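Local coordinates for beta-galactosidase (Marinomonas sp. ef1, PDB 6Y2K), which hydrolyses terminal beta-D-galactose residues of beta-galactosides as a cold-active family GH42 glycoside hydrolase that assembles into a hexamer, at residues K608-R613 / N627-E632; A341-A346 / F620-S625; G489-G494 / G513-L518. One frame throughout, in Å; residues are numbered along the deposited sequence.

Contact 1. Residues K608-R613 / N627-E632; sequences KGVRVR and NTVVFE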
loop_
_atom_site.group_PDB
_atom_site.type_symbol
_atom_site.label_atom_id
_atom_site.label_comp_id
_atom_site.label_asym_id
_atom_site.label_seq_id
_atom_site.Cartn_x
_atom_site.Cartn_y
_atom_site.Cartn_z
ATOM N N LYS A 608 21.649 3.495 15.512
ATOM C CA LYS A 608 20.256 3.567 15.930
ATOM C C LYS A 608 20.044 2.825 17.241
ATOM O O LYS A 608 20.476 1.677 17.384
ATOM C CB LYS A 608 19.319 2.957 14.885
ATOM C CG LYS A 608 19.167 3.766 13.608
ATOM C CD LYS A 608 18.023 3.206 12.760
ATOM C CE LYS A 608 17.963 3.870 11.390
ATOM N NZ LYS A 608 17.420 5.261 11.436
ATOM N N GLY A 609 19.383 3.493 18.191
ATOM C CA GLY A 609 19.095 2.910 19.496
ATOM C C GLY A 609 20.222 2.978 20.515
ATOM O O GLY A 609 20.058 2.505 21.638
ATOM N N VAL A 610 21.356 3.568 20.140
ATOM C CA VAL A 610 22.524 3.667 21.017
ATOM C C VAL A 610 22.605 5.072 21.617
ATOM O O VAL A 610 22.242 6.059 20.978
ATOM C CB VAL A 610 23.828 3.299 20.260
ATOM C CG1 VAL A 610 25.071 3.564 21.108
ATOM C CG2 VAL A 610 23.789 1.836 19.845
ATOM N N ARG A 611 23.037 5.137 22.871
ATOM C CA ARG A 611 23.199 6.384 23.593
ATOM C C ARG A 611 24.467 6.283 24.420
ATOM O O ARG A 611 24.887 5.181 24.782
ATOM C CB ARG A 611 22.001 6.635 24.511
ATOM C CG ARG A 611 20.669 6.857 23.794
ATOM C CD ARG A 611 20.674 8.204 23.090
ATOM N NE ARG A 611 19.375 8.564 22.542
ATOM C CZ ARG A 611 18.893 8.156 21.366
ATOM N NH1 ARG A 611 19.578 7.326 20.577
ATOM N NH2 ARG A 611 17.694 8.569 20.980
ATOM N N VAL A 612 25.056 7.445 24.700
ATOM C CA VAL A 612 26.286 7.568 25.475
ATOM C C VAL A 612 26.169 8.784 26.399
ATOM O O VAL A 612 25.507 9.780 26.074
ATOM C CB VAL A 612 27.522 7.714 24.557
ATOM C CG1 VAL A 612 28.796 7.964 25.359
ATOM C CG2 VAL A 612 27.715 6.464 23.728
ATOM N N ARG A 613 26.793 8.687 27.562
ATOM C CA ARG A 613 26.922 9.833 28.460
ATOM C C ARG A 613 28.208 9.682 29.275
ATOM O O ARG A 613 28.646 8.558 29.532
ATOM C CB ARG A 613 25.693 9.964 29.377
ATOM C CG ARG A 613 25.572 11.345 29.987
ATOM C CD ARG A 613 24.284 11.578 30.767
ATOM N NE ARG A 613 24.125 13.008 31.000
ATOM C CZ ARG A 613 24.803 13.733 31.892
ATOM N NH1 ARG A 613 24.588 15.047 31.953
ATOM N NH2 ARG A 613 25.690 13.176 32.726
ATOM N N ASN A 627 19.190 -5.472 18.549
ATOM C CA ASN A 627 20.348 -6.201 18.008
ATOM C C ASN A 627 21.686 -5.679 18.498
ATOM O O ASN A 627 21.800 -4.544 18.962
ATOM C CB ASN A 627 20.312 -6.208 16.484
ATOM C CG ASN A 627 19.180 -7.065 15.938
ATOM O OD1 ASN A 627 19.212 -8.296 16.029
ATOM N ND2 ASN A 627 18.167 -6.419 15.389
ATOM N N THR A 628 22.693 -6.537 18.375
ATOM C CA THR A 628 24.038 -6.245 18.829
ATOM C C THR A 628 24.647 -5.177 17.929
ATOM O O THR A 628 24.488 -5.219 16.715
ATOM C CB THR A 628 24.907 -7.518 18.825
ATOM O OG1 THR A 628 24.295 -8.505 19.667
ATOM C CG2 THR A 628 26.322 -7.225 19.345
ATOM N N VAL A 629 25.300 -4.193 18.530
ATOM C CA VAL A 629 25.982 -3.145 17.773
ATOM C C VAL A 629 27.297 -2.834 18.456
ATOM O O VAL A 629 27.422 -2.965 19.668
ATOM C CB VAL A 629 25.149 -1.849 17.632
ATOM C CG1 VAL A 629 23.838 -2.122 16.916
ATOM C CG2 VAL A 629 24.868 -1.217 18.979
ATOM N N VAL A 630 28.267 -2.404 17.664
ATOM C CA VAL A 630 29.597 -2.126 18.158
ATOM C C VAL A 630 29.691 -0.655 18.545
ATOM O O VAL A 630 29.329 0.240 17.766
ATOM C CB VAL A 630 30.656 -2.540 17.114
ATOM C CG1 VAL A 630 32.052 -2.102 17.531
ATOM C CG2 VAL A 630 30.600 -4.053 16.923
ATOM N N PHE A 631 30.131 -0.416 19.780
ATOM C CA PHE A 631 30.515 0.920 20.231
ATOM C C PHE A 631 31.894 0.829 20.878
ATOM O O PHE A 631 32.091 0.085 21.834
ATOM C CB PHE A 631 29.504 1.512 21.227
ATOM C CG PHE A 631 29.956 2.813 21.823
ATOM C CD1 PHE A 631 29.869 3.984 21.093
ATOM C CD2 PHE A 631 30.540 2.855 23.093
ATOM C CE1 PHE A 631 30.322 5.185 21.617
ATOM C CE2 PHE A 631 30.992 4.048 23.624
ATOM C CZ PHE A 631 30.884 5.216 22.887
ATOM N N GLU A 632 32.834 1.600 20.346
ATOM C CA GLU A 632 34.201 1.629 20.840
ATOM C C GLU A 632 34.640 3.085 20.928
ATOM O O GLU A 632 34.937 3.703 19.903
ATOM C CB GLU A 632 35.124 0.852 19.903
ATOM C CG GLU A 632 36.570 0.779 20.376
ATOM C CD GLU A 632 37.492 0.071 19.393
ATOM O OE1 GLU A 632 37.106 -0.116 18.212
ATOM O OE2 GLU A 632 38.613 -0.301 19.810
#
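One face of the F631 ring carries a methyl group of V612: CG2 sits 3.9 Å from the ring centroid, 29° off the normal, a CH-pi contact displaced toward the far end of the ring, where CZ lies 3.5 Å from V612 CG2. The ring reaches that methyl because F631 CG stands anti to the backbone N (chi1 173°), sending the side chain out from the chain just after strand 629-630 toward 610-613. At the ring's CD2 side A621 of strand 618-623 packs against it. Strand 610-615 is an outermost strand of the four-stranded antiparallel sheet of the C-terminal domain, and 629-630 pairs with 644-645 in a separate two-stranded ribbon, so alternate residues, V610 and V612 on one side and V629 and F631 on the other, join the edge strand of the sheet to the ribbon and the residue that follows it. Two residues back along each segment the valines V610 and V629 slide past one another in opposite directions, with CG2 against CG2 at 3.4 Å, tighter than usual for two methyls. Facing the other way, R611 folds back on its own strand: NH1 donates to V610 O (3.0 Å, 165°) from above the carbonyl plane, while NE makes a salt bridge to D293. V630, also turned away, packs on G565 of the second subunit.

Contact 2. Residues A341-A346 / F620-S625; sequences AFSHGA and FAFNYS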
loop_
_atom_site.group_PDB
_atom_site.type_symbol
_atom_site.label_atom_id
_atom_site.label_comp_id
_atom_site.label_asym_id
_atom_site.label_seq_id
_atom_site.Cartn_x
_atom_site.Cartn_y
_atom_site.Cartn_z
ATOM N N ALA A 341 20.283 5.814 34.820
ATOM C CA ALA A 341 20.125 6.851 35.858
ATOM C C ALA A 341 21.476 7.259 36.467
ATOM O O ALA A 341 21.753 8.459 36.622
ATOM C CB ALA A 341 19.162 6.401 36.939
ATOM N N PHE A 342 22.328 6.275 36.763
ATOM C CA PHE A 342 23.684 6.561 37.297
ATOM C C PHE A 342 24.529 7.401 36.338
ATOM O O PHE A 342 25.235 8.304 36.783
ATOM C CB PHE A 342 24.443 5.275 37.634
ATOM C CG PHE A 342 23.873 4.485 38.799
ATOM C CD1 PHE A 342 23.107 5.082 39.805
ATOM C CD2 PHE A 342 24.155 3.135 38.903
ATOM C CE1 PHE A 342 22.604 4.326 40.857
ATOM C CE2 PHE A 342 23.681 2.383 39.968
ATOM C CZ PHE A 342 22.898 2.975 40.942
ATOM N N SER A 343 24.431 7.137 35.033
ATOM C CA SER A 343 25.159 7.940 34.025
ATOM C C SER A 343 24.753 9.423 33.995
ATOM O O SER A 343 25.562 10.271 33.602
ATOM C CB SER A 343 25.047 7.319 32.623
ATOM O OG SER A 343 23.790 7.594 32.002
ATOM N N HIS A 344 23.515 9.727 34.400
ATOM C CA HIS A 344 23.029 11.109 34.529
ATOM C C HIS A 344 23.259 11.703 35.937
ATOM O O HIS A 344 22.754 12.793 36.236
ATOM C CB HIS A 344 21.532 11.190 34.147
ATOM C CG HIS A 344 21.261 10.956 32.689
ATOM N ND1 HIS A 344 21.050 11.987 31.798
ATOM C CD2 HIS A 344 21.176 9.812 31.966
ATOM C CE1 HIS A 344 20.851 11.488 30.589
ATOM N NE2 HIS A 344 20.919 10.170 30.662
ATOM N N GLY A 345 24.016 11.007 36.794
ATOM C CA GLY A 345 24.382 11.522 38.119
ATOM C C GLY A 345 23.449 11.153 39.258
ATOM O O GLY A 345 23.559 11.714 40.347
ATOM N N ALA A 346 22.529 10.212 39.035
ATOM C CA ALA A 346 21.627 9.799 40.098
ATOM C C ALA A 346 22.442 9.233 41.256
ATOM O O ALA A 346 23.294 8.367 41.040
ATOM C CB ALA A 346 20.641 8.757 39.599
ATOM N N PHE A 620 29.625 5.890 29.716
ATOM C CA PHE A 620 28.543 4.902 29.829
ATOM C C PHE A 620 27.910 4.757 28.453
ATOM O O PHE A 620 27.521 5.752 27.864
ATOM C CB PHE A 620 27.471 5.355 30.835
ATOM C CG PHE A 620 27.995 5.650 32.231
ATOM C CD1 PHE A 620 28.597 6.867 32.522
ATOM C CD2 PHE A 620 27.847 4.722 33.261
ATOM C CE1 PHE A 620 29.068 7.147 33.806
ATOM C CE2 PHE A 620 28.309 4.998 34.543
ATOM C CZ PHE A 620 28.925 6.211 34.819
ATOM N N ALA A 621 27.811 3.531 27.940
ATOM C CA ALA A 621 27.170 3.281 26.650
ATOM C C ALA A 621 25.994 2.337 26.833
ATOM O O ALA A 621 26.078 1.403 27.623
ATOM C CB ALA A 621 28.160 2.693 25.668
ATOM N N PHE A 622 24.925 2.588 26.069
ATOM C CA PHE A 622 23.630 1.905 26.180
ATOM C C PHE A 622 23.096 1.509 24.807
ATOM O O PHE A 622 23.222 2.267 23.849
ATOM C CB PHE A 622 22.608 2.838 26.847
ATOM C CG PHE A 622 23.058 3.350 28.178
ATOM C CD1 PHE A 622 22.876 2.587 29.319
ATOM C CD2 PHE A 622 23.714 4.575 28.281
ATOM C CE1 PHE A 622 23.326 3.044 30.547
ATOM C CE2 PHE A 622 24.161 5.033 29.504
ATOM C CZ PHE A 622 23.962 4.268 30.638
ATOM N N ASN A 623 22.485 0.331 24.718
ATOM C CA ASN A 623 21.864 -0.123 23.476
ATOM C C ASN A 623 20.406 -0.458 23.763
ATOM O O ASN A 623 20.113 -1.486 24.363
ATOM C CB ASN A 623 22.607 -1.342 22.916
ATOM C CG ASN A 623 22.052 -1.828 21.579
ATOM O OD1 ASN A 623 21.164 -1.211 20.984
ATOM N ND2 ASN A 623 22.591 -2.944 21.099
ATOM N N TYR A 624 19.511 0.422 23.315
ATOM C CA TYR A 624 18.064 0.241 23.430
ATOM C C TYR A 624 17.443 -0.537 22.251
ATOM O O TYR A 624 16.249 -0.819 22.279
ATOM C CB TYR A 624 17.367 1.614 23.563
ATOM C CG TYR A 624 17.738 2.398 24.814
ATOM C CD1 TYR A 624 18.909 3.156 24.864
ATOM C CD2 TYR A 624 16.917 2.391 25.941
ATOM C CE1 TYR A 624 19.255 3.870 25.994
ATOM C CE2 TYR A 624 17.256 3.108 27.083
ATOM C CZ TYR A 624 18.433 3.846 27.104
ATOM O OH TYR A 624 18.811 4.557 28.220
ATOM N N SER A 625 18.233 -0.866 21.223
ATOM C CA SER A 625 17.752 -1.625 20.064
ATOM C C SER A 625 17.674 -3.117 20.396
ATOM O O SER A 625 18.134 -3.542 21.459
ATOM C CB SER A 625 18.673 -1.412 18.851
ATOM O OG SER A 625 19.864 -2.189 18.934
#
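The C-terminal end of helix 333-343, the last helix before the final strand of the TIM barrel, rests on two phenylalanines of strand 618-623, an inner strand of the C-terminal antiparallel sheet. S343 makes the contact with both of its side-chain atoms. Its CB lies over one face of the F620 ring, 3.4 Å above the plane and offset toward the rim at CG, a CH-pi contact with 3.8 Å between CB and the ring centroid. Its OG approaches F622 obliquely, 3.6 Å from CE2, while its hydrogen bond goes to E340 O one turn back in the helix. That bond agrees with chi1 of 78°, which sets OG between the backbone N and the carbonyl carbon. Just beyond, a Schellman motif ends the helix: A346 N bonds to A341 O and G345 N to F342 O, with G345 at positive phi. S343 O is taken by R613 and F342 O by R615, so arginines of the neighbouring strand hold carbonyls at this helix end. An alanine in place of F620 would probably leave the CB of S343 without its aromatic floor and open a gap beside W339. At the other end of the strand N623 forms an Asx turn: OD1 accepts S625 N from above the carbonyl plane and S625 OG (2.6 Å) in plane, on a lone pair.

Contact 3. Residues G489-G494 / G513-L518; sequences GVLLAG and GPLASL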
loop_
_atom_site.group_PDB
_atom_site.type_symbol
_atom_site.label_atom_id
_atom_site.label_comp_id
_atom_site.label_asym_id
_atom_site.label_seq_id
_atom_site.Cartn_x
_atom_site.Cartn_y
_atom_site.Cartn_z
ATOM N N GLY A 489 29.124 31.758 25.343
ATOM C CA GLY A 489 29.034 30.543 24.524
ATOM C C GLY A 489 28.214 30.757 23.258
ATOM O O GLY A 489 27.993 31.900 22.829
ATOM N N VAL A 490 27.755 29.651 22.668
ATOM C CA VAL A 490 26.970 29.672 21.437
ATOM C C VAL A 490 25.479 29.545 21.769
ATOM O O VAL A 490 25.090 28.652 22.500
ATOM C CB VAL A 490 27.411 28.538 20.482
ATOM C CG1 VAL A 490 26.551 28.515 19.222
ATOM C CG2 VAL A 490 28.883 28.702 20.116
ATOM N N LEU A 491 24.660 30.443 21.225
ATOM C CA LEU A 491 23.213 30.468 21.479
ATOM C C LEU A 491 22.404 30.067 20.252
ATOM O O LEU A 491 22.602 30.635 19.172
ATOM C CB LEU A 491 22.772 31.878 21.898
ATOM C CG LEU A 491 21.265 32.120 22.065
ATOM C CD1 LEU A 491 20.702 31.304 23.223
ATOM C CD2 LEU A 491 20.962 33.606 22.243
ATOM N N LEU A 492 21.476 29.126 20.444
ATOM C CA LEU A 492 20.390 28.862 19.488
ATOM C C LEU A 492 19.040 29.130 20.163
ATOM O O LEU A 492 18.657 28.430 21.110
ATOM C CB LEU A 492 20.447 27.415 18.981
ATOM C CG LEU A 492 19.305 26.978 18.041
ATOM C CD1 LEU A 492 19.279 27.852 16.797
ATOM C CD2 LEU A 492 19.408 25.507 17.663
ATOM N N ALA A 493 18.332 30.144 19.681
ATOM C CA ALA A 493 16.970 30.428 20.113
ATOM C C ALA A 493 16.002 29.819 19.106
ATOM O O ALA A 493 16.120 30.049 17.905
ATOM C CB ALA A 493 16.743 31.923 20.225
ATOM N N GLY A 494 15.054 29.031 19.603
ATOM C CA GLY A 494 14.123 28.312 18.755
ATOM C C GLY A 494 12.845 29.082 18.503
ATOM O O GLY A 494 12.662 30.186 19.031
ATOM N N GLY A 513 10.850 39.920 20.284
ATOM C CA GLY A 513 10.714 40.697 21.514
ATOM C C GLY A 513 12.043 41.200 22.063
ATOM O O GLY A 513 12.803 41.814 21.327
ATOM N N PRO A 514 12.353 40.907 23.346
ATOM C CA PRO A 514 13.642 41.352 23.913
ATOM C C PRO A 514 14.877 40.793 23.210
ATOM O O PRO A 514 15.931 41.420 23.265
ATOM C CB PRO A 514 13.593 40.843 25.359
ATOM C CG PRO A 514 12.155 40.657 25.649
ATOM C CD PRO A 514 11.535 40.220 24.360
ATOM N N LEU A 515 14.748 39.630 22.563
ATOM C CA LEU A 515 15.865 39.003 21.847
ATOM C C LEU A 515 16.288 39.768 20.584
ATOM O O LEU A 515 17.398 39.575 20.106
ATOM C CB LEU A 515 15.502 37.555 21.458
ATOM C CG LEU A 515 16.640 36.615 21.041
ATOM C CD1 LEU A 515 17.383 36.090 22.262
ATOM C CD2 LEU A 515 16.116 35.450 20.216
ATOM N N ALA A 516 15.412 40.608 20.038
ATOM C CA ALA A 516 15.694 41.325 18.791
ATOM C C ALA A 516 16.947 42.209 18.818
ATOM O O ALA A 516 17.568 42.401 17.778
ATOM C CB ALA A 516 14.488 42.151 18.354
ATOM N N SER A 517 17.315 42.752 19.975
ATOM C CA SER A 517 18.571 43.509 20.092
ATOM C C SER A 517 19.795 42.611 19.869
ATOM O O SER A 517 20.774 43.051 19.284
ATOM C CB SER A 517 18.668 44.237 21.445
ATOM O OG SER A 517 18.627 43.324 22.533
ATOM N N LEU A 518 19.717 41.353 20.306
ATOM C CA LEU A 518 20.800 40.371 20.124
ATOM C C LEU A 518 20.764 39.723 18.729
ATOM O O LEU A 518 21.804 39.451 18.118
ATOM C CB LEU A 518 20.672 39.258 21.177
ATOM C CG LEU A 518 21.840 38.880 22.093
ATOM C CD1 LEU A 518 21.646 37.449 22.578
ATOM C CD2 LEU A 518 23.222 39.070 21.477
#
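Strand 490-493 runs extended past 513-518, where 514-518 have helical phi/psi but not the regular helical bonds and G513 leads in at positive phi. The backbones stay well apart, with CA atoms 8.8 Å from each other at A493 and L515 and 10.3 Å at L491 and L518, so side chains alone bridge the interval. In the strand L491 and A493, two residues apart, point to the same side; in the partner L515 and L518, three residues apart, answer them from one side of the turn. A493 CB meets L515 CD2 at 3.6 Å, the closest approach of the contact. L491 stretches out with CG anti to the backbone N (chi1 174°), which carries CD2 to L518 CD1 at 3.9 Å. The same CD2 is 4.4 Å from L515 CD1, a looser touch, so one methyl of L491 meets both leucines. The strand is an inner member of the mixed sheet in the trimerisation-domain family region, parallel to 467-470 and 576-579. Helix 478-486 flanks the partner, with L484 packing on L515 and N485 on L518, while on the sheet's other face L492 leans on L595 of helix 585-598. All atoms meeting across the two segments are aliphatic carbons, which implies that the loop is held against this sheet by dispersion and burial of methyl groups, without the directional restraint of polar bonds.

In the fold
Contacts 1 and 2 interlock: their centres are 11 Å apart and their segments alternate along the chain. Strands 610-615 and 618-623 are neighbours in one antiparallel sheet, tied by probable hydrogen bonds from Y624 N to G609 O (2.7 Å) and from F620 N to R613 O (2.8 Å). The second strand thereby links the barrel helix of contact 2 with the sheet that contact 1 joins to 629-630. Contact 3 stands apart in the mixed sheet, its nearest atoms about 17 Å from contact 1 and about 19 Å from contact 2; in sequence it is nested within the loop that contact 2 closes and precedes contact 1.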